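Local coordinates for protein 11S globulin subunit beta (Cucurbita maxima, PDB 2EVX) that serves as a seed storage protein, a nutrient reservoir of the 11S globulin family that is built from two cupin domains and binds magnesium, at residues R182-E187 with E238-V243; T340-S345 with N402-T407. All blocks are in the same frame, centred on the assembly; numbering follows the deposited sequence.

In the fold
Contact 1 (182-187 with 238-243) and contact 2 (340-345 with 402-407) follow one another along the chain, the first closing before the second opens, and lie on opposite sides of the chain's centre. Their centres are 34 Å apart and their nearest atoms about 18 Å, so they do not touch. Contact 1 ties a loop of the N-terminal cupin region to the segment entering strand 242-244 and lies away from the magnesium sites. Contact 2 joins two loops of the C-terminal cupin domain; there the side chain of Thr340 is about 6 Å from a bound magnesium ion and that of Thr407 about 4 Å from that of Arg447, a residue of a magnesium-binding site.

Contact 1. Residues R182-E187 with E238-V243; sequences RPEQVE and ERDRIV
The backbones of Pro183 and Asp240 come closest, CA to CA 4.3 Å, between an irregular segment, 182-187, and the loop 238-241 that runs into strand 242-244, the touching parts running 40° apart. Segment 182-187 follows strand 176-178; both strands pair with strand 74-81, so in the N-terminal cupin barrel the contact joins the chain after one partner of strand 74-81 to the chain before another. Asp240 and Arg241 form the firm part of a salt-bridge network, which Glu187 joins in one of its two modelled positions.

Asp240 divides its carboxylate between two donors. OD2 takes the backbone N-H of Glu184 on its syn side at 3.0 Å, nearly straight at 173°, while OD1 forms a salt bridge with Arg241 NH1 at 2.8 Å. The side chains of Glu184 and Asp240 cross at about a right angle, with Glu184 OE1 3.4 Å from Asp240 OD2, two like charges whose closeness is probably eased by the nearby guanidinium.

With CG set between its backbone N and carbonyl carbon (chi1 76°) and bends at chi2 and chi3, Arg241 folds its chain over toward 182-187. NH1 and NH2 then grip a single atom, Glu184 O, from the same face of that carbonyl, NH1 at 2.8 Å and NH2 in a longer, more bent bond. Glu184 O lies in the guanidinium plane, and Pro183 CB sits over the centre of one face; Tyr178 and Thr48 also touch the side chain. A water accepts a weak bond from Asp240 N and donates to Arg182 O. In the Glu187 conformer described here, OE1 reaches Arg241 NH2 in a salt bridge of 2.7 Å.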
loop_
_atom_site.group_PDB
_atom_site.type_symbol
_atom_site.label_atom_id
_atom_site.label_comp_id
_atom_site.label_asym_id
_atom_site.label_seq_id
_atom_site.Cartn_x
_atom_site.Cartn_y
_atom_site.Cartn_z
ATOM N N ARG A 182 -25.023 16.247 18.684
ATOM C CA ARG A 182 -25.286 16.813 17.359
ATOM C C ARG A 182 -24.160 17.829 17.111
ATOM O O ARG A 182 -24.338 19.031 17.265
ATOM C CB ARG A 182 -26.674 17.476 17.356
ATOM C CG ARG A 182 -27.223 17.843 15.993
ATOM C CD ARG A 182 -26.869 19.275 15.653
ATOM N NE ARG A 182 -27.529 20.216 16.560
ATOM C CZ ARG A 182 -27.204 21.501 16.686
ATOM N NH1 ARG A 182 -27.874 22.265 17.535
ATOM N NH2 ARG A 182 -26.204 22.020 15.975
ATOM N N PRO A 183 -22.966 17.334 16.736
ATOM C CA PRO A 183 -21.771 18.138 16.466
ATOM C C PRO A 183 -21.613 18.730 15.071
ATOM O O PRO A 183 -21.853 18.061 14.063
ATOM C CB PRO A 183 -20.646 17.165 16.783
ATOM C CG PRO A 183 -21.187 15.901 16.222
ATOM C CD PRO A 183 -22.632 15.896 16.696
ATOM N N GLU A 184 -21.190 19.992 15.031
ATOM C CA GLU A 184 -20.949 20.694 13.776
ATOM C C GLU A 184 -19.675 20.052 13.249
ATOM O O GLU A 184 -18.592 20.271 13.790
ATOM C CB GLU A 184 -20.721 22.186 14.042
ATOM C CG GLU A 184 -21.850 22.840 14.840
ATOM C CD GLU A 184 -21.470 24.190 15.447
ATOM O OE1 GLU A 184 -20.473 24.263 16.207
ATOM O OE2 GLU A 184 -22.182 25.183 15.173
ATOM N N GLN A 185 -19.814 19.233 12.212
ATOM C CA GLN A 185 -18.679 18.526 11.616
ATOM C C GLN A 185 -17.615 19.487 11.043
ATOM O O GLN A 185 -17.746 20.000 9.922
ATOM C CB GLN A 185 -19.195 17.565 10.531
ATOM C CG GLN A 185 -19.412 18.173 9.129
ATOM C CD GLN A 185 -20.400 19.348 9.066
ATOM O OE1 GLN A 185 -20.518 20.005 8.026
ATOM N NE2 GLN A 185 -21.110 19.608 10.164
ATOM N N VAL A 186 -16.563 19.738 11.820
ATOM C CA VAL A 186 -15.505 20.639 11.374
ATOM C C VAL A 186 -14.158 19.923 11.324
ATOM O O VAL A 186 -13.161 20.487 10.846
ATOM C CB VAL A 186 -15.384 21.874 12.299
ATOM C CG1 VAL A 186 -14.837 21.450 13.665
ATOM C CG2 VAL A 186 -14.502 22.942 11.634
ATOM N N GLU A 187 -14.133 18.681 11.817
ATOM C CA GLU A 187 -12.912 17.880 11.803
ATOM C C GLU A 187 -12.462 17.809 10.339
ATOM O O GLU A 187 -11.392 17.280 10.021
ATOM C CB GLU A 187 -13.179 16.448 12.295
ATOM C CG GLU A 187 -14.394 16.261 13.209
ATOM C CD GLU A 187 -15.735 16.465 12.507
ATOM O OE1 GLU A 187 -16.774 16.374 13.194
ATOM O OE2 GLU A 187 -15.762 16.710 11.280
ATOM N N GLU A 238 -27.694 20.801 21.700
ATOM C CA GLU A 238 -27.000 21.950 21.148
ATOM C C GLU A 238 -25.686 22.197 21.873
ATOM O O GLU A 238 -25.184 23.319 21.910
ATOM C CB GLU A 238 -27.906 23.189 21.231
ATOM C CG GLU A 238 -28.462 23.627 19.873
ATOM C CD GLU A 238 -29.806 24.349 19.951
ATOM O OE1 GLU A 238 -30.304 24.771 18.881
ATOM O OE2 GLU A 238 -30.370 24.490 21.067
ATOM N N ARG A 239 -25.119 21.131 22.419
ATOM C CA ARG A 239 -23.869 21.209 23.167
ATOM C C ARG A 239 -22.602 20.987 22.346
ATOM O O ARG A 239 -21.505 21.335 22.779
ATOM C CB ARG A 239 -23.912 20.187 24.297
ATOM C CG ARG A 239 -25.125 20.336 25.175
ATOM C CD ARG A 239 -25.197 19.236 26.180
ATOM N NE ARG A 239 -25.484 17.961 25.544
ATOM C CZ ARG A 239 -25.231 16.788 26.111
ATOM N NH1 ARG A 239 -25.518 15.663 25.470
ATOM N NH2 ARG A 239 -24.678 16.749 27.320
ATOM N N ASP A 240 -22.767 20.411 21.160
ATOM C CA ASP A 240 -21.663 20.079 20.264
ATOM C C ASP A 240 -20.915 18.834 20.775
ATOM O O ASP A 240 -21.541 17.959 21.375
ATOM C CB ASP A 240 -20.697 21.247 20.079
ATOM C CG ASP A 240 -19.949 21.163 18.750
ATOM O OD1 ASP A 240 -18.708 21.026 18.753
ATOM O OD2 ASP A 240 -20.608 21.225 17.693
ATOM N N ARG A 241 -19.600 18.751 20.569
ATOM C CA ARG A 241 -18.866 17.551 20.976
ATOM C C ARG A 241 -18.269 17.445 22.387
ATOM O O ARG A 241 -17.872 16.352 22.802
ATOM C CB ARG A 241 -17.769 17.228 19.941
ATOM C CG ARG A 241 -16.521 18.097 19.985
ATOM C CD ARG A 241 -16.482 19.049 18.811
ATOM N NE ARG A 241 -16.396 18.352 17.530
ATOM C CZ ARG A 241 -16.943 18.795 16.400
ATOM N NH1 ARG A 241 -17.627 19.931 16.384
ATOM N NH2 ARG A 241 -16.791 18.111 15.276
ATOM N N ILE A 242 -18.197 18.549 23.122
ATOM C CA ILE A 242 -17.637 18.508 24.472
ATOM C C ILE A 242 -18.670 19.036 25.463
ATOM O O ILE A 242 -18.811 20.246 25.639
ATOM C CB ILE A 242 -16.349 19.358 24.563
ATOM C CG1 ILE A 242 -15.341 18.887 23.509
ATOM C CG2 ILE A 242 -15.732 19.236 25.958
ATOM C CD1 ILE A 242 -14.163 19.806 23.357
ATOM N N VAL A 243 -19.385 18.114 26.107
ATOM C CA VAL A 243 -20.443 18.451 27.059
ATOM C C VAL A 243 -20.030 18.493 28.534
ATOM O O VAL A 243 -19.007 17.926 28.926
ATOM C CB VAL A 243 -21.627 17.461 26.926
ATOM C CG1 VAL A 243 -22.144 17.454 25.498
ATOM C CG2 VAL A 243 -21.188 16.062 27.336
HETATM O O HOH W 1 -24.542 20.655 19.133
#

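Contact 2. Residues T340-S345 with N402-T407; sequences TVNSHS and NDNAIT
The amide of Asn342 stands between Ile406 and the side chain of Asn402. On one side of its plane, offset from the centre, is Ile406 CG1, 4.0 Å from Asn342 CG; on the opposite side is the amide of Asn402. At the rim, Asn404 O lies close to the amide plane, 3.4 Å from Asn342 CG, whereas Ile406 N is displaced toward the Ile406 side, 3.5 Å from the same carbon. Asn342 gets there with CG placed between its backbone N and carbonyl carbon (chi1 62°), which turns the amide onto the backbone of Asn404 to Ile406. An alanine here, lacking the amide, would probably open a gap between Ile406 CG1 and Asn402 and leave Asn404 O and Ile406 N without their polar neighbour.

The two loops belong to the C-terminal cupin barrel, one following strand 334-340 and the other leading into strand 407-409, and the paired strands end here: Thr340 and Thr407 form an antiparallel, non-hydrogen-bonded pair. One residue beyond the pair, toward the loops, Val341 N donates to Ile406 O at 3.0 Å, and Thr340 CA gives the same oxygen a CA-H...O contact. Ile406 also lies against Pro101 of the third subunit, and His344 NE2 bonds to Gln169 O of that subunit. Farther along the loops Ser343 CB meets Asn402 CB. Ala405 CB meets Thr340 CG2 at 3.9 Å and Ser343 OG at 3.5 Å, the two lying on the same side of the methyl, and the Ser343 hydroxyl itself donates to His344 O.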
loop_
_atom_site.group_PDB
_atom_site.type_symbol
_atom_site.label_atom_id
_atom_site.label_comp_id
_atom_site.label_asym_id
_atom_site.label_seq_id
_atom_site.Cartn_x
_atom_site.Cartn_y
_atom_site.Cartn_z
ATOM N N THR A 340 14.694 12.648 7.885
ATOM C CA THR A 340 14.168 11.348 8.246
ATOM C C THR A 340 13.997 10.611 6.939
ATOM O O THR A 340 13.334 11.096 6.021
ATOM C CB THR A 340 12.819 11.462 8.925
ATOM O OG1 THR A 340 12.943 12.277 10.099
ATOM C CG2 THR A 340 12.311 10.082 9.285
ATOM N N VAL A 341 14.579 9.425 6.868
ATOM C CA VAL A 341 14.539 8.644 5.651
ATOM C C VAL A 341 13.249 7.917 5.347
ATOM O O VAL A 341 12.935 7.702 4.179
ATOM C CB VAL A 341 15.696 7.615 5.624
ATOM C CG1 VAL A 341 16.605 7.810 6.834
ATOM C CG2 VAL A 341 15.157 6.208 5.587
ATOM N N ASN A 342 12.488 7.551 6.371
ATOM C CA ASN A 342 11.273 6.781 6.127
ATOM C C ASN A 342 9.919 7.381 6.482
ATOM O O ASN A 342 8.926 6.651 6.528
ATOM C CB ASN A 342 11.388 5.440 6.828
ATOM C CG ASN A 342 11.518 5.587 8.331
ATOM O OD1 ASN A 342 11.370 4.617 9.065
ATOM N ND2 ASN A 342 11.802 6.797 8.796
ATOM N N SER A 343 9.854 8.678 6.760
ATOM C CA SER A 343 8.559 9.279 7.056
ATOM C C SER A 343 8.568 10.794 7.129
ATOM O O SER A 343 9.620 11.435 7.099
ATOM C CB SER A 343 7.975 8.721 8.361
ATOM O OG SER A 343 8.577 9.303 9.502
ATOM N N HIS A 344 7.371 11.358 7.190
ATOM C CA HIS A 344 7.219 12.789 7.314
ATOM C C HIS A 344 7.330 13.074 8.819
ATOM O O HIS A 344 7.395 12.150 9.637
ATOM C CB HIS A 344 5.842 13.218 6.803
ATOM C CG HIS A 344 5.557 12.794 5.394
ATOM N ND1 HIS A 344 6.305 13.226 4.318
ATOM C CD2 HIS A 344 4.596 11.987 4.882
ATOM C CE1 HIS A 344 5.817 12.706 3.207
ATOM N NE2 HIS A 344 4.778 11.950 3.522
ATOM N N SER A 345 7.371 14.346 9.189
ATOM C CA SER A 345 7.436 14.713 10.592
ATOM C C SER A 345 6.565 15.920 10.807
ATOM O O SER A 345 6.949 17.046 10.488
ATOM C CB SER A 345 8.862 15.033 11.021
ATOM O OG SER A 345 9.651 13.862 11.052
ATOM N N ASN A 402 5.107 6.815 10.266
ATOM C CA ASN A 402 5.670 5.483 10.141
ATOM C C ASN A 402 5.855 4.989 11.575
ATOM O O ASN A 402 6.058 5.806 12.474
ATOM C CB ASN A 402 6.999 5.557 9.384
ATOM C CG ASN A 402 7.472 4.203 8.897
ATOM O OD1 ASN A 402 7.776 4.018 7.717
ATOM N ND2 ASN A 402 7.540 3.244 9.811
ATOM N N ASP A 403 5.771 3.677 11.801
ATOM C CA ASP A 403 5.914 3.142 13.162
ATOM C C ASP A 403 7.316 3.247 13.739
ATOM O O ASP A 403 7.533 2.990 14.927
ATOM C CB ASP A 403 5.462 1.675 13.239
ATOM C CG ASP A 403 6.271 0.750 12.342
ATOM O OD1 ASP A 403 7.448 1.039 12.030
ATOM O OD2 ASP A 403 5.723 -0.300 11.961
ATOM N N ASN A 404 8.262 3.645 12.900
ATOM C CA ASN A 404 9.645 3.742 13.324
ATOM C C ASN A 404 10.431 4.717 12.440
ATOM O O ASN A 404 11.097 4.305 11.491
ATOM C CB ASN A 404 10.243 2.321 13.284
ATOM C CG ASN A 404 11.748 2.296 13.444
ATOM O OD1 ASN A 404 12.482 2.258 12.459
ATOM N ND2 ASN A 404 12.216 2.314 14.689
ATOM N N ALA A 405 10.349 6.008 12.751
ATOM C CA ALA A 405 11.056 7.020 11.975
ATOM C C ALA A 405 12.566 6.997 12.190
ATOM O O ALA A 405 13.050 7.150 13.302
ATOM C CB ALA A 405 10.516 8.398 12.307
ATOM N N ILE A 406 13.310 6.817 11.110
ATOM C CA ILE A 406 14.762 6.785 11.183
ATOM C C ILE A 406 15.386 8.112 10.771
ATOM O O ILE A 406 15.198 8.583 9.648
ATOM C CB ILE A 406 15.340 5.733 10.259
ATOM C CG1 ILE A 406 14.676 4.382 10.525
ATOM C CG2 ILE A 406 16.848 5.674 10.447
ATOM C CD1 ILE A 406 14.975 3.357 9.453
ATOM N N THR A 407 16.159 8.699 11.672
ATOM C CA THR A 407 16.804 9.965 11.388
ATOM C C THR A 407 18.316 9.842 11.206
ATOM O O THR A 407 19.026 9.360 12.096
ATOM C CB THR A 407 16.511 10.983 12.499
ATOM O OG1 THR A 407 17.727 11.648 12.873
ATOM C CG2 THR A 407 15.915 10.298 13.699
#